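Local coordinates for Serine/threonine-protein kinase PknE (Mycobacterium tuberculosis, PDB 2H34), which transfers phosphate from ATP to serine and threonine residues of proteins and is thought to support survival of the bacterium in the host, at residues T56-I61 with I99-E104; Q128-P133 with T256-I261; R135-V140 with A289-A294; M202-F207 with D217-T222; V224-E227 with P233-Q236. All coordinates share one frame; numbering follows the deposited sequence.

Contact 1: residues T56-I61 with I99-E104; sequences TVRERI and IHDFGE
Two arginines of segment 56-61, the turn leading into strand 60-66, extend to consecutive residues of strand 99-105, and each meets its partner in a different way. Arg60 lays its guanidinium flat on the imidazole of His100, the two centres 3.7 Å apart and the planes only 16° from parallel. Overlap is uneven: NH2 of Arg60 sits over the middle of the ring, 3.4 Å from His100 CG, while CZ and NH1 have NE2 as their nearest ring atom. The side chains come from opposite directions. With its CG lodged between backbone N and carbonyl carbon (chi1 69°), Arg60 then runs straight from CG to NE and delivers just its flat end to the ring. Asp112 OD1, hydrogen-bonded to His100 ND1, helps to set the rotation of that imidazole.

The sheet concerned is the five-stranded antiparallel sheet of the kinase N-lobe, and strands 60-66 and 99-105 are not neighbours in it, since strand 108-114 runs between them. Even the nearest CA atoms, those of Arg58 and His100, are therefore 10.5 Å apart, a gap that long side chains have to span. A classic beta bulge sets both His100 and Asp101 opposite Asp112, and both side chains start toward the turn.

Arg58, bent at chi2 and chi3, crosses Asp101 at about a right angle. Its NH1 makes a long salt bridge of 3.7 Å to Asp101 OD2, which also has a hydrogen bond with Tyr110 OH. At the edge of the same guanidinium, near its plane, NH2 lies 3.8 Å from His100 O.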
# COMPACT_ATOMS: atom_id res chain seq x y z
N THR A 56 -24.53 4.01 -15.00
CA THR A 56 -25.42 4.32 -16.13
C THR A 56 -26.12 5.68 -16.01
O THR A 56 -26.53 6.27 -17.00
CB THR A 56 -26.49 3.22 -16.32
OG1 THR A 56 -27.19 3.03 -15.09
CG2 THR A 56 -25.84 1.91 -16.74
N VAL A 57 -26.26 6.16 -14.78
CA VAL A 57 -26.73 7.52 -14.52
C VAL A 57 -25.60 8.49 -14.86
O VAL A 57 -25.74 9.35 -15.73
CB VAL A 57 -27.13 7.71 -13.03
CG1 VAL A 57 -27.45 9.17 -12.72
CG2 VAL A 57 -28.29 6.78 -12.65
N ARG A 58 -24.48 8.32 -14.16
CA ARG A 58 -23.33 9.22 -14.26
C ARG A 58 -22.52 9.04 -15.56
O ARG A 58 -21.65 9.84 -15.87
CB ARG A 58 -22.48 9.14 -12.97
CG ARG A 58 -23.17 9.84 -11.75
CD ARG A 58 -23.25 9.00 -10.45
NE ARG A 58 -22.38 9.49 -9.37
CZ ARG A 58 -22.61 9.36 -8.06
NH1 ARG A 58 -23.71 8.75 -7.63
NH2 ARG A 58 -21.76 9.85 -7.17
N GLU A 59 -22.85 8.00 -16.32
CA GLU A 59 -22.32 7.79 -17.68
C GLU A 59 -20.79 7.66 -17.76
O GLU A 59 -20.15 8.22 -18.65
CB GLU A 59 -22.83 8.87 -18.64
CG GLU A 59 -24.36 8.96 -18.72
CD GLU A 59 -24.86 9.70 -19.96
OE1 GLU A 59 -24.08 9.88 -20.91
OE2 GLU A 59 -26.04 10.11 -19.97
N ARG A 60 -20.22 6.89 -16.84
CA ARG A 60 -18.78 6.67 -16.78
C ARG A 60 -18.46 5.30 -16.20
O ARG A 60 -19.32 4.68 -15.57
CB ARG A 60 -18.12 7.76 -15.93
CG ARG A 60 -18.43 7.68 -14.45
CD ARG A 60 -17.77 8.80 -13.71
NE ARG A 60 -18.30 8.95 -12.36
CZ ARG A 60 -18.00 9.94 -11.54
NH1 ARG A 60 -17.17 10.90 -11.93
NH2 ARG A 60 -18.54 9.99 -10.33
N ILE A 61 -17.24 4.83 -16.42
CA ILE A 61 -16.83 3.53 -15.90
C ILE A 61 -16.07 3.72 -14.60
O ILE A 61 -15.06 4.42 -14.56
CB ILE A 61 -15.95 2.72 -16.88
CG1 ILE A 61 -16.43 2.89 -18.33
CG2 ILE A 61 -15.94 1.24 -16.47
CD1 ILE A 61 -15.32 2.69 -19.38
N ILE A 99 -13.02 8.58 -3.81
CA ILE A 99 -14.26 7.85 -3.58
C ILE A 99 -15.41 8.67 -4.14
O ILE A 99 -15.61 9.82 -3.73
CB ILE A 99 -14.51 7.57 -2.08
CG1 ILE A 99 -13.41 6.70 -1.47
CG2 ILE A 99 -15.89 6.96 -1.84
CD1 ILE A 99 -12.82 5.66 -2.39
N HIS A 100 -16.17 8.09 -5.07
CA HIS A 100 -17.34 8.79 -5.62
C HIS A 100 -18.50 8.81 -4.67
O HIS A 100 -19.08 9.85 -4.42
CB HIS A 100 -17.79 8.20 -6.95
CG HIS A 100 -16.77 8.31 -8.03
ND1 HIS A 100 -16.55 7.30 -8.95
CD2 HIS A 100 -15.88 9.29 -8.33
CE1 HIS A 100 -15.59 7.67 -9.77
NE2 HIS A 100 -15.16 8.87 -9.42
N ASP A 101 -18.84 7.65 -4.13
CA ASP A 101 -20.07 7.50 -3.38
C ASP A 101 -20.01 6.22 -2.58
O ASP A 101 -19.13 5.39 -2.81
CB ASP A 101 -21.25 7.47 -4.35
CG ASP A 101 -22.59 7.59 -3.66
OD1 ASP A 101 -22.65 8.10 -2.52
OD2 ASP A 101 -23.59 7.18 -4.28
N PHE A 102 -20.94 6.08 -1.64
CA PHE A 102 -21.10 4.86 -0.84
C PHE A 102 -22.44 4.87 -0.10
O PHE A 102 -23.05 5.92 0.10
CB PHE A 102 -19.93 4.70 0.14
CG PHE A 102 -19.65 5.92 0.97
CD1 PHE A 102 -18.79 6.92 0.51
CD2 PHE A 102 -20.22 6.08 2.23
CE1 PHE A 102 -18.52 8.05 1.28
CE2 PHE A 102 -19.96 7.20 3.01
CZ PHE A 102 -19.11 8.19 2.53
N GLY A 103 -22.89 3.68 0.31
CA GLY A 103 -24.15 3.53 1.06
C GLY A 103 -24.70 2.13 0.91
O GLY A 103 -23.93 1.16 0.87
N GLU A 104 -26.02 2.01 0.83
CA GLU A 104 -26.66 0.72 0.54
C GLU A 104 -27.55 0.75 -0.70
O GLU A 104 -28.29 1.71 -0.93
CB GLU A 104 -27.51 0.25 1.72
CG GLU A 104 -28.38 -0.97 1.39
CD GLU A 104 -29.39 -1.30 2.47
OE1 GLU A 104 -30.47 -1.83 2.13
OE2 GLU A 104 -29.09 -1.04 3.66

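Contact 2: residues Q128-P133 with T256-I261; sequences QGPLAP and TVRPGI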
# COMPACT_ATOMS: atom_id res chain seq x y z
N GLN A 128 10.23 -6.69 -14.73
CA GLN A 128 11.19 -5.64 -15.06
C GLN A 128 12.47 -5.72 -14.24
O GLN A 128 13.43 -4.99 -14.52
CB GLN A 128 10.56 -4.26 -14.85
CG GLN A 128 9.94 -3.64 -16.09
CD GLN A 128 9.81 -2.13 -15.96
OE1 GLN A 128 10.53 -1.50 -15.17
NE2 GLN A 128 8.89 -1.53 -16.72
N GLY A 129 12.49 -6.59 -13.23
CA GLY A 129 13.63 -6.66 -12.34
C GLY A 129 13.62 -5.46 -11.41
O GLY A 129 12.59 -4.82 -11.25
N PRO A 130 14.77 -5.14 -10.78
CA PRO A 130 14.86 -3.98 -9.91
C PRO A 130 14.64 -2.69 -10.68
O PRO A 130 14.88 -2.65 -11.88
CB PRO A 130 16.30 -4.04 -9.38
CG PRO A 130 17.04 -4.85 -10.38
CD PRO A 130 16.05 -5.87 -10.84
N LEU A 131 14.19 -1.65 -9.98
CA LEU A 131 14.01 -0.33 -10.59
C LEU A 131 15.25 0.53 -10.44
O LEU A 131 15.92 0.49 -9.42
CB LEU A 131 12.85 0.41 -9.93
CG LEU A 131 11.48 -0.24 -9.83
CD1 LEU A 131 10.53 0.75 -9.19
CD2 LEU A 131 10.97 -0.69 -11.20
N ALA A 132 15.55 1.33 -11.47
CA ALA A 132 16.49 2.42 -11.33
C ALA A 132 16.12 3.18 -10.06
O ALA A 132 14.95 3.47 -9.83
CB ALA A 132 16.41 3.33 -12.55
N PRO A 133 17.11 3.46 -9.20
CA PRO A 133 16.82 4.08 -7.89
C PRO A 133 15.95 5.34 -7.92
O PRO A 133 15.01 5.44 -7.14
CB PRO A 133 18.22 4.36 -7.32
CG PRO A 133 19.07 3.30 -7.95
CD PRO A 133 18.54 3.16 -9.36
N THR A 256 25.18 -3.41 -0.98
CA THR A 256 25.96 -4.65 -1.05
C THR A 256 25.37 -5.69 -2.01
O THR A 256 25.88 -6.80 -2.11
CB THR A 256 26.21 -5.32 0.34
OG1 THR A 256 25.00 -5.88 0.86
CG2 THR A 256 26.82 -4.33 1.36
N VAL A 257 24.30 -5.33 -2.72
CA VAL A 257 23.70 -6.25 -3.69
C VAL A 257 23.92 -5.81 -5.15
O VAL A 257 24.72 -6.42 -5.86
CB VAL A 257 22.21 -6.53 -3.41
CG1 VAL A 257 21.78 -7.84 -4.06
CG2 VAL A 257 21.94 -6.57 -1.91
N ARG A 258 23.21 -4.77 -5.58
CA ARG A 258 23.30 -4.30 -6.97
C ARG A 258 24.40 -3.23 -7.10
O ARG A 258 24.68 -2.50 -6.14
CB ARG A 258 21.92 -3.78 -7.45
CG ARG A 258 21.82 -3.45 -8.97
CD ARG A 258 20.55 -4.02 -9.64
NE ARG A 258 19.99 -5.16 -8.90
CZ ARG A 258 20.45 -6.41 -8.93
NH1 ARG A 258 21.50 -6.72 -9.68
NH2 ARG A 258 19.86 -7.35 -8.21
N PRO A 259 25.05 -3.17 -8.29
CA PRO A 259 26.11 -2.18 -8.54
C PRO A 259 25.69 -0.72 -8.36
O PRO A 259 26.36 0.01 -7.63
CB PRO A 259 26.51 -2.46 -10.00
CG PRO A 259 26.14 -3.88 -10.22
CD PRO A 259 24.88 -4.08 -9.44
N GLY A 260 24.60 -0.29 -9.01
CA GLY A 260 24.27 1.14 -9.11
C GLY A 260 23.48 1.78 -7.98
O GLY A 260 22.84 2.82 -8.19
N ILE A 261 23.53 1.18 -6.78
CA ILE A 261 22.82 1.69 -5.59
C ILE A 261 23.75 2.46 -4.65
O ILE A 261 24.62 1.87 -4.01
CB ILE A 261 22.17 0.55 -4.76
CG1 ILE A 261 21.27 -0.33 -5.62
CG2 ILE A 261 21.40 1.13 -3.56
CD1 ILE A 261 20.85 -1.62 -4.93
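This is a loop-to-loop contact on the surface of the kinase C-lobe, in which Pro130 and Pro133 lean against Arg258 and Gly260. One loop joins helix 121-128 to helix 133-152; the other leads from helix 239-248 toward helix 264-272. The loops, with 122 residues of chain between them, bury 146 Å² and meet at two separate places.

At the first, the pyrrolidine ring of Pro130 and the side chain of Arg258 cross at about a right angle. CG of Pro130 approaches Arg258 NE at 3.3 Å and Arg258 CD at 3.7 Å, striking the arginine where its aliphatic part passes into the guanidinium. Arg258 leaves the backbone with CG trans to the amide nitrogen (chi1 -171°) and then bends at chi2 and chi3, which brings NE round to the proline. The guanidinium is directed elsewhere for its polar bond: NH2 is hydrogen-bonded to Thr230 O, at the end of helix 217-230.

At the second place Pro133, in the first turn of helix 133-152, sets its CG 3.8 Å from Gly260 O. That carbonyl belongs to a type I beta turn running from Arg258 to Ile261. The same helix 217-230 flanks this side too, through Leu229 against Pro133.

Proline carbons meeting the CD-NE end of an arginine and a carbonyl oxygen make weakly directional chemistry: the loops meet by van der Waals contact, and the polar bond of Arg258 goes to a third element.

Contact 3: residues R135-V140 with A289-A294; sequences RAVAIV and AAAHAA
Helices 133-152 and 284-293 come nearest at Val137 and His292, whose CA atoms are 6.2 Å apart. At this close approach the contact is carried mainly by Val137. Its CG1, extended away from the backbone N (chi1 180°), points into the other helix and reaches the main chain itself, lying 3.7 Å from His292 N and 3.8 Å from His292 CA. The same methyl meets Ala291 CB at 4.2 Å. The second methyl, CG2, faces Ala291 O at 4.1 Å, an oxygen that accepts the backbone NH of Ala294. His292 adds its CB to the contact.

Around this point the packing is apolar: Leu295 also touches Val137, and one turn further along Val140 turns to Leu221 and Leu225 of helix 217-230. The contact joins the alanine-rich helix 284-293, the last helix of the domain, to helix 133-152, one of the central helices. Such helix-on-helix packing, with helix 217-230 at its centre, is the construction of the largely helical C-lobe of the protein kinase fold.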
# COMPACT_ATOMS: atom_id res chain seq x y z
N ARG A 135 13.63 6.07 -9.89
CA ARG A 135 12.29 5.59 -10.13
C ARG A 135 11.70 5.00 -8.85
O ARG A 135 10.57 5.31 -8.46
CB ARG A 135 12.33 4.56 -11.24
CG ARG A 135 11.01 4.28 -11.86
CD ARG A 135 11.20 3.96 -13.32
NE ARG A 135 10.04 3.29 -13.88
CZ ARG A 135 10.02 2.00 -14.23
NH1 ARG A 135 11.10 1.25 -14.06
NH2 ARG A 135 8.92 1.48 -14.75
N ALA A 136 12.49 4.16 -8.18
CA ALA A 136 12.07 3.56 -6.92
C ALA A 136 11.65 4.65 -5.96
O ALA A 136 10.57 4.60 -5.38
CB ALA A 136 13.19 2.76 -6.34
N VAL A 137 12.52 5.65 -5.83
CA VAL A 137 12.28 6.77 -4.94
C VAL A 137 10.99 7.48 -5.35
O VAL A 137 10.09 7.65 -4.53
CB VAL A 137 13.49 7.76 -4.88
CG1 VAL A 137 13.20 8.93 -3.94
CG2 VAL A 137 14.75 7.04 -4.41
N ALA A 138 10.89 7.85 -6.62
CA ALA A 138 9.68 8.51 -7.11
C ALA A 138 8.44 7.75 -6.67
O ALA A 138 7.50 8.33 -6.13
CB ALA A 138 9.72 8.66 -8.60
N ILE A 139 8.44 6.43 -6.85
CA ILE A 139 7.29 5.63 -6.43
C ILE A 139 7.11 5.66 -4.91
O ILE A 139 6.02 5.98 -4.43
CB ILE A 139 7.33 4.20 -7.03
CG1 ILE A 139 7.12 4.32 -8.55
CG2 ILE A 139 6.24 3.32 -6.42
CD1 ILE A 139 7.81 3.27 -9.36
N VAL A 140 8.17 5.40 -4.15
CA VAL A 140 8.05 5.45 -2.68
C VAL A 140 7.50 6.80 -2.19
O VAL A 140 6.66 6.84 -1.29
CB VAL A 140 9.38 5.10 -2.00
CG1 VAL A 140 9.32 5.37 -0.52
CG2 VAL A 140 9.70 3.64 -2.23
N ALA A 289 12.03 11.86 2.12
CA ALA A 289 13.00 12.94 2.03
C ALA A 289 14.40 12.34 2.06
O ALA A 289 15.23 12.63 1.19
CB ALA A 289 12.79 13.97 3.13
N ALA A 290 14.64 11.47 3.04
CA ALA A 290 15.93 10.83 3.21
C ALA A 290 16.29 10.02 1.98
O ALA A 290 17.42 10.06 1.51
CB ALA A 290 15.92 9.94 4.44
N ALA A 291 15.32 9.29 1.46
CA ALA A 291 15.51 8.44 0.28
C ALA A 291 15.96 9.28 -0.90
O ALA A 291 16.96 8.96 -1.57
CB ALA A 291 14.22 7.73 -0.04
N HIS A 292 15.22 10.36 -1.14
CA HIS A 292 15.54 11.32 -2.17
C HIS A 292 16.96 11.85 -2.03
O HIS A 292 17.76 11.81 -2.97
CB HIS A 292 14.54 12.48 -2.08
CG HIS A 292 14.73 13.52 -3.14
ND1 HIS A 292 14.51 13.27 -4.48
CD2 HIS A 292 15.12 14.81 -3.06
CE1 HIS A 292 14.75 14.37 -5.17
NE2 HIS A 292 15.12 15.32 -4.33
N ALA A 293 17.28 12.32 -0.83
CA ALA A 293 18.58 12.88 -0.52
C ALA A 293 19.71 11.85 -0.69
O ALA A 293 20.89 12.23 -0.77
CB ALA A 293 18.59 13.45 0.90
N ALA A 294 19.36 10.57 -0.76
CA ALA A 294 20.37 9.52 -0.90
C ALA A 294 20.74 9.24 -2.36
O ALA A 294 21.40 8.25 -2.65
CB ALA A 294 19.94 8.24 -0.16

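Contact 4: residues M202-F207 with D217-T222; sequences MAPERF and DIYALT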
# COMPACT_ATOMS: atom_id res chain seq x y z
N MSE A 202 6.42 -6.72 7.55
CA MSE A 202 5.84 -6.51 8.87
C MSE A 202 6.83 -6.16 9.96
O MSE A 202 7.76 -6.92 10.24
CB MSE A 202 5.04 -7.71 9.30
CG MSE A 202 3.57 -7.60 9.03
SE MSE A 202 2.72 -9.17 9.82
CE MSE A 202 1.26 -9.37 8.44
N ALA A 203 6.59 -5.02 10.60
CA ALA A 203 7.34 -4.59 11.77
C ALA A 203 7.20 -5.62 12.88
O ALA A 203 6.18 -6.31 12.95
CB ALA A 203 6.86 -3.22 12.24
N PRO A 204 8.22 -5.73 13.74
CA PRO A 204 8.19 -6.69 14.82
C PRO A 204 7.09 -6.41 15.84
O PRO A 204 6.45 -7.35 16.32
CB PRO A 204 9.57 -6.55 15.45
CG PRO A 204 10.41 -5.92 14.40
CD PRO A 204 9.49 -4.98 13.74
N GLU A 205 6.85 -5.14 16.17
CA GLU A 205 5.89 -4.80 17.23
C GLU A 205 4.47 -5.34 16.98
O GLU A 205 3.64 -5.39 17.90
CB GLU A 205 5.84 -3.29 17.49
CG GLU A 205 5.35 -2.46 16.32
CD GLU A 205 6.48 -1.99 15.43
OE1 GLU A 205 7.53 -2.66 15.36
OE2 GLU A 205 6.32 -0.94 14.79
N ARG A 206 4.22 -5.76 15.74
CA ARG A 206 2.92 -6.30 15.36
C ARG A 206 2.69 -7.73 15.84
O ARG A 206 1.55 -8.16 16.00
CB ARG A 206 2.77 -6.23 13.85
CG ARG A 206 2.88 -4.83 13.28
CD ARG A 206 2.38 -4.79 11.84
NE ARG A 206 1.10 -5.49 11.70
CZ ARG A 206 0.45 -5.67 10.56
NH1 ARG A 206 0.93 -5.19 9.40
NH2 ARG A 206 -0.70 -6.33 10.57
N PHE A 207 3.77 -8.47 16.07
CA PHE A 207 3.67 -9.88 16.47
C PHE A 207 3.25 -10.10 17.94
O PHE A 207 2.62 -11.11 18.25
CB PHE A 207 4.93 -10.67 16.09
CG PHE A 207 5.33 -10.55 14.63
CD1 PHE A 207 4.57 -11.16 13.63
CD2 PHE A 207 6.44 -9.79 14.25
CE1 PHE A 207 4.93 -11.02 12.27
CE2 PHE A 207 6.81 -9.66 12.91
CZ PHE A 207 6.05 -10.27 11.92
N ASP A 217 3.30 1.27 9.06
CA ASP A 217 3.43 1.48 7.60
C ASP A 217 4.78 2.05 7.13
O ASP A 217 5.26 1.70 6.04
CB ASP A 217 2.25 2.29 7.03
CG ASP A 217 1.94 3.55 7.82
OD1 ASP A 217 1.24 4.44 7.28
OD2 ASP A 217 2.36 3.66 8.99
N ILE A 218 5.40 2.90 7.95
CA ILE A 218 6.73 3.44 7.67
C ILE A 218 7.75 2.31 7.52
O ILE A 218 8.59 2.35 6.63
CB ILE A 218 7.18 4.46 8.76
CG1 ILE A 218 6.37 5.75 8.63
CG2 ILE A 218 8.67 4.78 8.66
CD1 ILE A 218 5.99 6.37 9.92
N TYR A 219 7.64 1.31 8.38
CA TYR A 219 8.51 0.13 8.34
C TYR A 219 8.27 -0.59 7.02
O TYR A 219 9.21 -0.84 6.25
CB TYR A 219 8.20 -0.81 9.52
CG TYR A 219 9.13 -2.01 9.67
CD1 TYR A 219 10.16 -2.00 10.61
CD2 TYR A 219 8.96 -3.18 8.92
CE1 TYR A 219 11.01 -3.08 10.79
CE2 TYR A 219 9.81 -4.28 9.09
CZ TYR A 219 10.83 -4.21 10.02
OH TYR A 219 11.71 -5.25 10.23
N ALA A 220 7.00 -0.93 6.77
CA ALA A 220 6.61 -1.63 5.56
C ALA A 220 7.18 -0.94 4.30
O ALA A 220 7.87 -1.57 3.49
CB ALA A 220 5.11 -1.73 5.49
N LEU A 221 6.94 0.36 4.17
CA LEU A 221 7.39 1.12 2.99
C LEU A 221 8.89 0.99 2.75
O LEU A 221 9.34 0.99 1.60
CB LEU A 221 7.01 2.59 3.11
CG LEU A 221 7.02 3.44 1.85
CD1 LEU A 221 5.95 2.97 0.89
CD2 LEU A 221 6.80 4.91 2.18
N THR A 222 9.65 0.86 3.83
CA THR A 222 11.10 0.77 3.73
C THR A 222 11.51 -0.60 3.19
O THR A 222 12.42 -0.69 2.35
CB THR A 222 11.78 1.12 5.07
OG1 THR A 222 11.16 2.27 5.63
CG2 THR A 222 13.24 1.40 4.87
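The ring of Tyr219 carries the backbone of Ala203 on one face, with Ala203 CA over its centre in a CH-pi contact, 3.6 Å from the centroid and 12° off the normal. Ala203, Pro204 and Glu205 form the APE motif that closes the activation segment of protein kinases, and Tyr219 stands in the first turn of helix 217-230, the central αF helix of the C-lobe. The neighbours of Ala203 flank the ring obliquely: Met202 O is 3.5 Å from Tyr219 CE2, and Pro204 CD is 3.8 Å from Tyr219 CE1. Because the first torsion of Tyr219 (chi1 -174°) swings CG to the far side from its own amide nitrogen, the ring stands out from the helix and one face receives Ala203. His246 also meets this ring, its plane inclined to that of the tyrosine.

A second flat group lies within 202-207. The selenium of Met202, a selenomethionine here, sits 4.2 Å above one face of the Arg206 guanidinium, over its centre. Arg206 NH1 forms a salt bridge with OD2 of Asp159, the predicted proton acceptor, which places this end of the activation segment beside the active site. Glu205 OE1 forms a salt bridge with Arg280 NH2, in keeping with the APE glutamate-arginine bridge familiar from the family.

Back at the tyrosine, the methyl of Ala203 comes down at the root of the ring, its CB 3.6 Å from Tyr219 CG.

Contact 5: residues V224-E227 with P233-Q236; sequences VLYE and PPYQ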
# COMPACT_ATOMS: atom_id res chain seq x y z
N VAL A 224 9.51 -2.20 1.20
CA VAL A 224 9.11 -2.06 -0.19
C VAL A 224 10.18 -1.31 -1.00
O VAL A 224 10.55 -1.75 -2.10
CB VAL A 224 7.73 -1.38 -0.33
CG1 VAL A 224 7.45 -1.08 -1.79
CG2 VAL A 224 6.65 -2.26 0.23
N LEU A 225 10.69 -0.22 -0.44
CA LEU A 225 11.77 0.53 -1.08
C LEU A 225 12.95 -0.40 -1.34
O LEU A 225 13.46 -0.48 -2.46
CB LEU A 225 12.19 1.71 -0.21
CG LEU A 225 13.45 2.50 -0.62
CD1 LEU A 225 13.32 3.11 -2.01
CD2 LEU A 225 13.76 3.57 0.41
N TYR A 226 13.37 -1.11 -0.29
CA TYR A 226 14.44 -2.09 -0.40
C TYR A 226 14.25 -2.98 -1.61
O TYR A 226 15.14 -3.10 -2.45
CB TYR A 226 14.51 -2.96 0.85
CG TYR A 226 15.68 -3.93 0.83
CD1 TYR A 226 16.96 -3.51 1.21
CD2 TYR A 226 15.52 -5.26 0.43
CE1 TYR A 226 18.04 -4.40 1.19
CE2 TYR A 226 16.58 -6.15 0.41
CZ TYR A 226 17.83 -5.71 0.79
OH TYR A 226 18.88 -6.58 0.76
N GLU A 227 13.07 -3.60 -1.69
CA GLU A 227 12.77 -4.54 -2.76
C GLU A 227 12.87 -3.91 -4.14
O GLU A 227 13.37 -4.56 -5.07
CB GLU A 227 11.40 -5.18 -2.57
CG GLU A 227 11.20 -6.36 -3.50
CD GLU A 227 9.97 -7.18 -3.18
OE1 GLU A 227 9.40 -7.01 -2.07
OE2 GLU A 227 9.60 -8.01 -4.04
N PRO A 233 12.67 -8.84 -1.36
CA PRO A 233 12.36 -8.30 -0.05
C PRO A 233 13.53 -8.54 0.87
O PRO A 233 14.29 -9.46 0.60
CB PRO A 233 11.15 -9.13 0.39
CG PRO A 233 11.26 -10.39 -0.37
CD PRO A 233 11.79 -9.98 -1.69
N PRO A 234 13.71 -7.70 1.92
CA PRO A 234 14.88 -7.78 2.80
C PRO A 234 15.07 -9.13 3.47
O PRO A 234 16.21 -9.54 3.68
CB PRO A 234 14.62 -6.69 3.85
CG PRO A 234 13.20 -6.35 3.74
CD PRO A 234 12.84 -6.57 2.30
N TYR A 235 13.99 -9.82 3.80
CA TYR A 235 14.12 -11.12 4.46
C TYR A 235 13.45 -12.24 3.68
O TYR A 235 12.24 -12.21 3.47
CB TYR A 235 13.58 -11.05 5.90
CG TYR A 235 14.27 -10.03 6.79
CD1 TYR A 235 13.52 -9.09 7.50
CD2 TYR A 235 15.66 -10.00 6.91
CE1 TYR A 235 14.14 -8.15 8.31
CE2 TYR A 235 16.28 -9.07 7.71
CZ TYR A 235 15.53 -8.15 8.42
OH TYR A 235 16.16 -7.22 9.22
N GLN A 236 14.24 -13.21 3.23
CA GLN A 236 13.72 -14.37 2.50
C GLN A 236 13.45 -15.54 3.45
O GLN A 236 13.69 -15.43 4.65
CB GLN A 236 14.68 -14.80 1.39
CG GLN A 236 14.34 -14.26 0.01
CD GLN A 236 15.23 -13.11 -0.40
OE1 GLN A 236 15.57 -12.26 0.42
NE2 GLN A 236 15.60 -13.07 -1.67
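Glu227 runs alongside Pro233, the two side chains pointing the same way, and nearly every atom of the glutamate meets part of the proline. CB starts near Pro233 N and CA. CG of Glu227 lies 3.6 Å from Pro233 N. CD of Glu227 then comes 3.7 Å from Pro233 CD, and at the tip both carboxylate oxygens lie on one side of the ring, OE1 at 3.7 Å from Pro233 CB and OE2 at 3.8 Å from Pro233 CD. OE1 is also hydrogen-bonded to Tyr201 OH, outside the pair.

One residue back, Tyr226 meets Pro234 in a different manner, the side chains sliding past each other in opposite directions. CE2 of Tyr226 is 3.4 Å from Pro234 CA, and CD2 is 3.5 Å from Pro234 CD. Pro234 CB stands over one face of the ring, displaced toward the rim, in a CH-pi contact 4.2 Å from the centroid.

Both residues belong to helix 217-230 of the kinase C-lobe. The chain turns back after it, and Pro233 and Pro234 pack against its last turn before helix 239-248 begins.

Neither proline nitrogen carries a hydrogen, which rules out backbone N-H donation from Pro233 or Pro234. The loop meets the helix through ring carbons on an aromatic face and along a glutamate side chain, whose OE1 keeps its hydrogen bond with Tyr201 OH.

In the fold
Contact 1 stands alone in the N-lobe, its centre about 42 Å from that of contact 2, while the other four gather in the C-lobe. Contacts 1 and 2 lie at the surface: arginines are stacked and charge-paired in the first, and one arginine meets a proline through CD and NE in the second. Contact 3 is buried and essentially methyl against backbone. Contacts 4 and 5, partly buried, share helix 217-230 and set a tyrosine face against a proline or alanine; they meet where Tyr219 OH nears Tyr235 CE1. Contact 3 also touches contact 5 through Ala291 against Leu225. Contact 2 reaches contact 3 by Gln128 and Arg135, and contact 5 by Val257 against Tyr226.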